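Local coordinates for mutual gliding-motility protein MglA (PDB 6H17) that acts as a GTP-binding intracellular switch that coordinates the two gliding motilities of Myxococcus xanthus and controls the direction and speed of movement, at residues C13-Y18 against G98-A103; Q139-D144 against Y166-P171. One frame throughout, in Å; residues are numbered along the deposited sequence. Where two conformers were deposited one is given.

From the N terminus, strand 10-18 runs toward the nucleotide and ends just before the phosphate-binding loop. Some 80 residues later the chain returns in strand 98-104, and contact 1 closes that long loop by pairing the two strands in parallel at the centre of the sheet. Contact 2 opens only after contact 1 has closed, so the two follow in series without nesting or crossing. It closes a shorter loop through helix 151-158, bringing the end of strand 136-141 beside strand 165-167 and the guanine. Strands 98-104 and 136-141 are neighbours, probably hydrogen-bonded where Phe101 and Ala103 meet Gln139, and this joins the core pair to the base-binding end.

Contact 1: residues C13-Y18 against G98-A103; sequences CKIVYY and GVVFVA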
# COMPACT_ATOMS: atom_id res chain seq x y z
N CYS A 13 -4.72 -8.71 9.12
CA CYS A 13 -5.15 -7.67 8.20
C CYS A 13 -4.16 -7.63 7.04
O CYS A 13 -3.00 -8.02 7.19
CB CYS A 13 -5.16 -6.30 8.92
SG CYS A 13 -6.38 -6.21 10.29
N LYS A 14 -4.64 -7.16 5.88
CA LYS A 14 -3.82 -7.06 4.68
C LYS A 14 -3.81 -5.64 4.15
O LYS A 14 -4.88 -5.06 3.90
CB LYS A 14 -4.38 -8.01 3.64
CG LYS A 14 -3.64 -8.04 2.33
CD LYS A 14 -4.20 -9.15 1.45
CE LYS A 14 -3.29 -9.47 0.31
NZ LYS A 14 -3.81 -10.61 -0.50
N ILE A 15 -2.62 -5.09 3.96
CA ILE A 15 -2.42 -3.78 3.34
C ILE A 15 -1.69 -3.99 2.03
O ILE A 15 -0.65 -4.67 2.01
CB ILE A 15 -1.58 -2.85 4.23
CG1 ILE A 15 -2.19 -2.67 5.61
CG2 ILE A 15 -1.32 -1.51 3.52
CD1 ILE A 15 -3.54 -2.20 5.61
N VAL A 16 -2.20 -3.43 0.94
CA VAL A 16 -1.55 -3.52 -0.37
C VAL A 16 -1.06 -2.14 -0.79
O VAL A 16 -1.83 -1.18 -0.83
CB VAL A 16 -2.48 -4.13 -1.43
CG1 VAL A 16 -1.80 -4.10 -2.80
CG2 VAL A 16 -2.86 -5.55 -1.04
N TYR A 17 0.24 -2.06 -1.12
CA TYR A 17 0.85 -0.89 -1.76
C TYR A 17 0.74 -1.06 -3.27
O TYR A 17 1.23 -2.06 -3.83
CB TYR A 17 2.31 -0.78 -1.30
CG TYR A 17 2.48 -0.17 0.07
CD1 TYR A 17 3.06 1.07 0.24
CD2 TYR A 17 2.06 -0.83 1.22
CE1 TYR A 17 3.22 1.64 1.48
CE2 TYR A 17 2.22 -0.27 2.47
CZ TYR A 17 2.79 0.97 2.59
OH TYR A 17 2.92 1.51 3.85
N TYR A 18 0.11 -0.09 -3.91
CA TYR A 18 -0.22 -0.12 -5.32
C TYR A 18 0.40 1.09 -5.99
O TYR A 18 0.79 2.05 -5.32
CB TYR A 18 -1.74 -0.05 -5.48
CG TYR A 18 -2.37 -0.82 -6.61
CD1 TYR A 18 -2.70 -2.15 -6.47
CD2 TYR A 18 -2.68 -0.21 -7.81
CE1 TYR A 18 -3.30 -2.85 -7.47
CE2 TYR A 18 -3.28 -0.89 -8.84
CZ TYR A 18 -3.59 -2.23 -8.66
OH TYR A 18 -4.23 -2.97 -9.64
N GLY A 98 -6.77 -2.58 3.43
CA GLY A 98 -6.46 -1.18 3.19
C GLY A 98 -5.46 -1.06 2.08
O GLY A 98 -4.66 -1.98 1.85
N VAL A 99 -5.48 0.07 1.39
CA VAL A 99 -4.61 0.31 0.25
C VAL A 99 -3.83 1.60 0.42
O VAL A 99 -4.37 2.62 0.89
CB VAL A 99 -5.40 0.36 -1.07
CG1 VAL A 99 -4.52 0.78 -2.23
CG2 VAL A 99 -6.03 -0.99 -1.37
N VAL A 100 -2.56 1.57 0.04
CA VAL A 100 -1.74 2.77 -0.12
C VAL A 100 -1.45 2.87 -1.60
O VAL A 100 -0.85 1.94 -2.18
CB VAL A 100 -0.42 2.68 0.66
CG1 VAL A 100 0.44 3.89 0.35
CG2 VAL A 100 -0.67 2.55 2.15
N PHE A 101 -1.86 3.97 -2.23
CA PHE A 101 -1.48 4.23 -3.61
C PHE A 101 -0.23 5.09 -3.60
O PHE A 101 -0.26 6.22 -3.11
CB PHE A 101 -2.58 4.91 -4.41
CG PHE A 101 -2.24 5.06 -5.86
CD1 PHE A 101 -1.61 6.20 -6.35
CD2 PHE A 101 -2.50 4.03 -6.73
CE1 PHE A 101 -1.28 6.31 -7.69
CE2 PHE A 101 -2.17 4.12 -8.07
CZ PHE A 101 -1.59 5.26 -8.55
N VAL A 102 0.86 4.58 -4.16
CA VAL A 102 2.13 5.29 -4.24
C VAL A 102 2.22 5.90 -5.63
O VAL A 102 2.37 5.19 -6.62
CB VAL A 102 3.32 4.36 -3.96
CG1 VAL A 102 4.63 5.12 -4.05
CG2 VAL A 102 3.18 3.68 -2.59
N ALA A 103 2.12 7.22 -5.71
CA ALA A 103 2.25 7.93 -6.98
C ALA A 103 3.68 8.40 -7.16
O ALA A 103 4.34 8.86 -6.22
CB ALA A 103 1.31 9.12 -6.98
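Tyr17 and Val100 leave neighbouring strands on the same face and run alongside each other, and the valine sits over one face of the tyrosine ring: Val100 CB stands 3.9 Å from the ring centroid, 12° off its normal, in a CH-pi contact. Both valine methyls join in, CG1 reaching Tyr17 CE1 at 3.8 Å and CG2 lying over the CZ end. The ring is brought broadside to its neighbour by a first torsion that sets CG anti to the carbonyl carbon (chi1 -80°). Val102 meets the same ring at its edge, with CG2 3.9 Å from Tyr17 CD1. With an alanine here in place of Tyr17, Val100 would probably lose the ring face it packs on, leaving a gap beside it and Val102 CG2 without its aromatic neighbour. One step back along this face, Ile15 CD1 reaches over the bare backbone of Gly98, 3.9 Å from its N. On the face of Val16, Val99, Tyr18 and Phe101 the two strands touch more lightly, Tyr18 CB 4.3 Å from Phe101 CD2, with Phe101 CE2 near the edge of the Tyr18 ring. Between the strands, five backbone hydrogen bonds alternate in donor strand, from Gly98 N to Lys14 O up to Val102 N to Tyr18 O, the last 2.8 Å and almost straight at 177°. Further out, helix 176-193 packs on the Ile15, Tyr17 and Val100 face through Val187, Leu180 and Thr179. Helix 110-125 takes the other face, where Asn119 and Asn123 hold Tyr18 OH. On its other edge strand 10-18 makes backbone hydrogen bonds to strand 71-78, Ile15 with His75 and Tyr77. This is the three-layer alpha/beta core of a small GTPase, in which strand 10-18 leads into the phosphate-binding loop beginning at Gly19.

Contact 2: residues Q139-D144 against Y166-P171; sequences QYNKRD and YQAVAP. With GSP (5'-guanosine-diphosphate-monothiophosphate), chain C.
Asn141 and Ala170 meet across the contact beside a guanine whose two faces are taken by Lys142 and Pro171. The extended lysine chain runs over one face, its CG 3.5 Å from C6 of the base; the proline ring packs on the opposite face, CD 3.3 Å from C5. Both oxygens of Asp144 meet the base, OD2 accepting from N1 (2.8 Å, 169°) and OD1 from N2, a two-pronged grip that selects guanine. Its CG sits between backbone N and carbonyl carbon (chi1 60°), which turns the carboxylate to the base. A second flat group, the amide of Gln139, carries the methyl of Ala168 on its face, CB only 3.3 Å above CD; bonds from OE1 to Asn28 ND2 and from NE2 to Thr179 OG1 fix its rotation. The third is the Arg143 guanidinium: water 1 lies in plane at its edge and links NE to Gln167 OE1, while NH1 donates to Val149 O. NE also bonds weakly to Gln167 OE1 directly, the guanidinium and amide planes standing 82° apart. Asn141 OD1 receives Ala170 N on an in-plane lone pair at 2.9 Å while its ND2 donates to N7; the same Ala170 N-H leans weakly to O6 of the guanine. Ala168 O accepts Arg143 N at 3.1 Å in a nearly straight bond, tying the turn after strand 136-141 to the loop after strand 165-167. This is the guanine-specificity site of small GTPases, the Asn-Lys-Arg-Asp motif facing a loop that starts at Ala168. Two parallel strands lead into it, bonded at Tyr140 N to Tyr166 O. Helix 151-158 packs on Tyr140 and Gln167, helix 176-193 on Tyr166, and helix 25-35 on Ala170 and Pro171, while Lys142 NZ makes a salt bridge to Asp104 ending strand 98-104.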
# COMPACT_ATOMS: atom_id res chain seq x y z
N GLN A 139 0.11 8.46 -1.40
CA GLN A 139 1.45 8.97 -1.16
C GLN A 139 1.99 9.59 -2.43
O GLN A 139 2.00 8.95 -3.49
CB GLN A 139 2.35 7.83 -0.71
CG GLN A 139 3.75 8.27 -0.35
CD GLN A 139 4.66 7.12 -0.03
OE1 GLN A 139 5.36 6.61 -0.91
NE2 GLN A 139 4.66 6.69 1.23
N TYR A 140 2.47 10.83 -2.33
CA TYR A 140 3.13 11.50 -3.44
C TYR A 140 4.63 11.32 -3.24
O TYR A 140 5.27 12.09 -2.52
CB TYR A 140 2.75 12.97 -3.51
CG TYR A 140 1.25 13.25 -3.50
CD1 TYR A 140 0.36 12.45 -4.21
CD2 TYR A 140 0.74 14.30 -2.76
CE1 TYR A 140 -1.02 12.72 -4.20
CE2 TYR A 140 -0.62 14.57 -2.74
CZ TYR A 140 -1.48 13.77 -3.46
OH TYR A 140 -2.85 14.01 -3.45
N ASN A 141 5.18 10.27 -3.85
CA ASN A 141 6.56 9.89 -3.63
C ASN A 141 7.48 10.60 -4.62
O ASN A 141 7.05 11.21 -5.60
CB ASN A 141 6.69 8.36 -3.73
CG ASN A 141 8.01 7.85 -3.22
OD1 ASN A 141 8.56 8.37 -2.24
ND2 ASN A 141 8.55 6.84 -3.89
N LYS A 142 8.77 10.53 -4.33
CA LYS A 142 9.82 11.15 -5.16
C LYS A 142 9.75 12.68 -5.14
O LYS A 142 10.05 13.35 -6.13
CB LYS A 142 9.87 10.61 -6.60
CG LYS A 142 9.75 9.08 -6.68
CD LYS A 142 10.40 8.52 -7.92
CE LYS A 142 10.23 7.01 -7.98
NZ LYS A 142 10.66 6.48 -9.32
N ARG A 143 9.45 13.25 -3.96
CA ARG A 143 9.41 14.70 -3.82
C ARG A 143 10.77 15.34 -3.98
O ARG A 143 10.84 16.56 -4.17
CB ARG A 143 8.83 15.11 -2.46
CG ARG A 143 7.42 14.61 -2.17
CD ARG A 143 6.43 14.94 -3.26
NE ARG A 143 6.49 16.35 -3.61
CZ ARG A 143 6.04 16.87 -4.75
NH1 ARG A 143 5.44 16.11 -5.63
NH2 ARG A 143 6.15 18.17 -4.97
N ASP A 144 11.85 14.56 -3.92
CA ASP A 144 13.21 15.07 -4.02
C ASP A 144 13.62 15.40 -5.44
O ASP A 144 14.64 16.06 -5.63
CB ASP A 144 14.18 14.01 -3.47
CG ASP A 144 14.11 12.70 -4.22
OD1 ASP A 144 15.16 12.25 -4.73
OD2 ASP A 144 13.02 12.11 -4.31
N TYR A 166 0.09 12.04 1.74
CA TYR A 166 1.40 12.26 2.35
C TYR A 166 2.46 12.45 1.28
O TYR A 166 2.58 11.63 0.37
CB TYR A 166 1.79 11.08 3.27
CG TYR A 166 0.87 11.02 4.45
CD1 TYR A 166 1.14 11.76 5.58
CD2 TYR A 166 -0.30 10.29 4.41
CE1 TYR A 166 0.29 11.76 6.66
CE2 TYR A 166 -1.17 10.28 5.48
CZ TYR A 166 -0.86 11.02 6.59
OH TYR A 166 -1.74 11.00 7.68
N GLN A 167 3.27 13.49 1.42
CA GLN A 167 4.49 13.64 0.65
C GLN A 167 5.52 12.63 1.13
O GLN A 167 5.66 12.41 2.33
CB GLN A 167 5.08 15.03 0.88
CG GLN A 167 4.35 16.14 0.22
CD GLN A 167 5.21 17.39 0.19
OE1 GLN A 167 6.28 17.42 -0.43
NE2 GLN A 167 4.77 18.41 0.89
N ALA A 168 6.28 12.06 0.19
CA ALA A 168 7.29 11.09 0.57
C ALA A 168 8.55 11.17 -0.27
O ALA A 168 8.54 11.61 -1.43
CB ALA A 168 6.76 9.66 0.50
N VAL A 169 9.64 10.72 0.35
CA VAL A 169 10.90 10.39 -0.32
C VAL A 169 11.27 9.02 0.23
O VAL A 169 11.94 8.90 1.27
CB VAL A 169 12.01 11.42 -0.07
CG1 VAL A 169 13.25 11.05 -0.86
CG2 VAL A 169 11.55 12.80 -0.43
N ALA A 170 10.77 7.96 -0.40
CA ALA A 170 10.81 6.66 0.26
C ALA A 170 12.21 6.21 0.64
O ALA A 170 12.36 5.63 1.74
CB ALA A 170 10.06 5.62 -0.58
N PRO A 171 13.26 6.40 -0.17
CA PRO A 171 14.58 5.87 0.21
C PRO A 171 15.12 6.47 1.49
O PRO A 171 15.90 5.81 2.19
CB PRO A 171 15.47 6.20 -0.99
CG PRO A 171 14.49 6.28 -2.14
CD PRO A 171 13.26 6.91 -1.55
PG GSP C . 7.72 -2.33 -9.39
O3B GSP C . 8.37 -0.97 -8.72
S1G GSP C . 8.41 -2.42 -11.13
O2G GSP C . 8.12 -3.48 -8.44
O3G GSP C . 6.20 -2.13 -9.33
PB GSP C . 8.34 -0.39 -7.24
O1B GSP C . 7.19 0.52 -7.07
O2B GSP C . 8.47 -1.48 -6.25
PA GSP C . 10.94 0.49 -6.31
O1A GSP C . 10.55 0.72 -4.93
O2A GSP C . 11.74 -0.71 -6.61
O3A GSP C . 9.67 0.53 -7.27
O5' GSP C . 11.68 1.82 -6.79
C5' GSP C . 12.14 1.94 -8.13
C4' GSP C . 13.32 2.90 -8.20
O4' GSP C . 12.90 4.21 -7.76
C3' GSP C . 14.44 2.49 -7.29
O3' GSP C . 15.69 2.75 -7.92
C2' GSP C . 14.31 3.36 -6.05
O2' GSP C . 15.49 3.61 -5.35
C1' GSP C . 13.73 4.63 -6.69
N9 GSP C . 12.96 5.47 -5.78
C8 GSP C . 11.93 5.05 -5.00
N7 GSP C . 11.46 6.10 -4.29
C5 GSP C . 12.20 7.19 -4.64
C6 GSP C . 12.18 8.52 -4.22
O6 GSP C . 11.38 9.01 -3.39
N1 GSP C . 13.11 9.34 -4.79
C2 GSP C . 14.01 8.91 -5.73
N2 GSP C . 14.87 9.77 -6.24
N3 GSP C . 14.05 7.62 -6.14
C4 GSP C . 13.15 6.80 -5.57
O HOH W 1 7.59 18.75 -2.31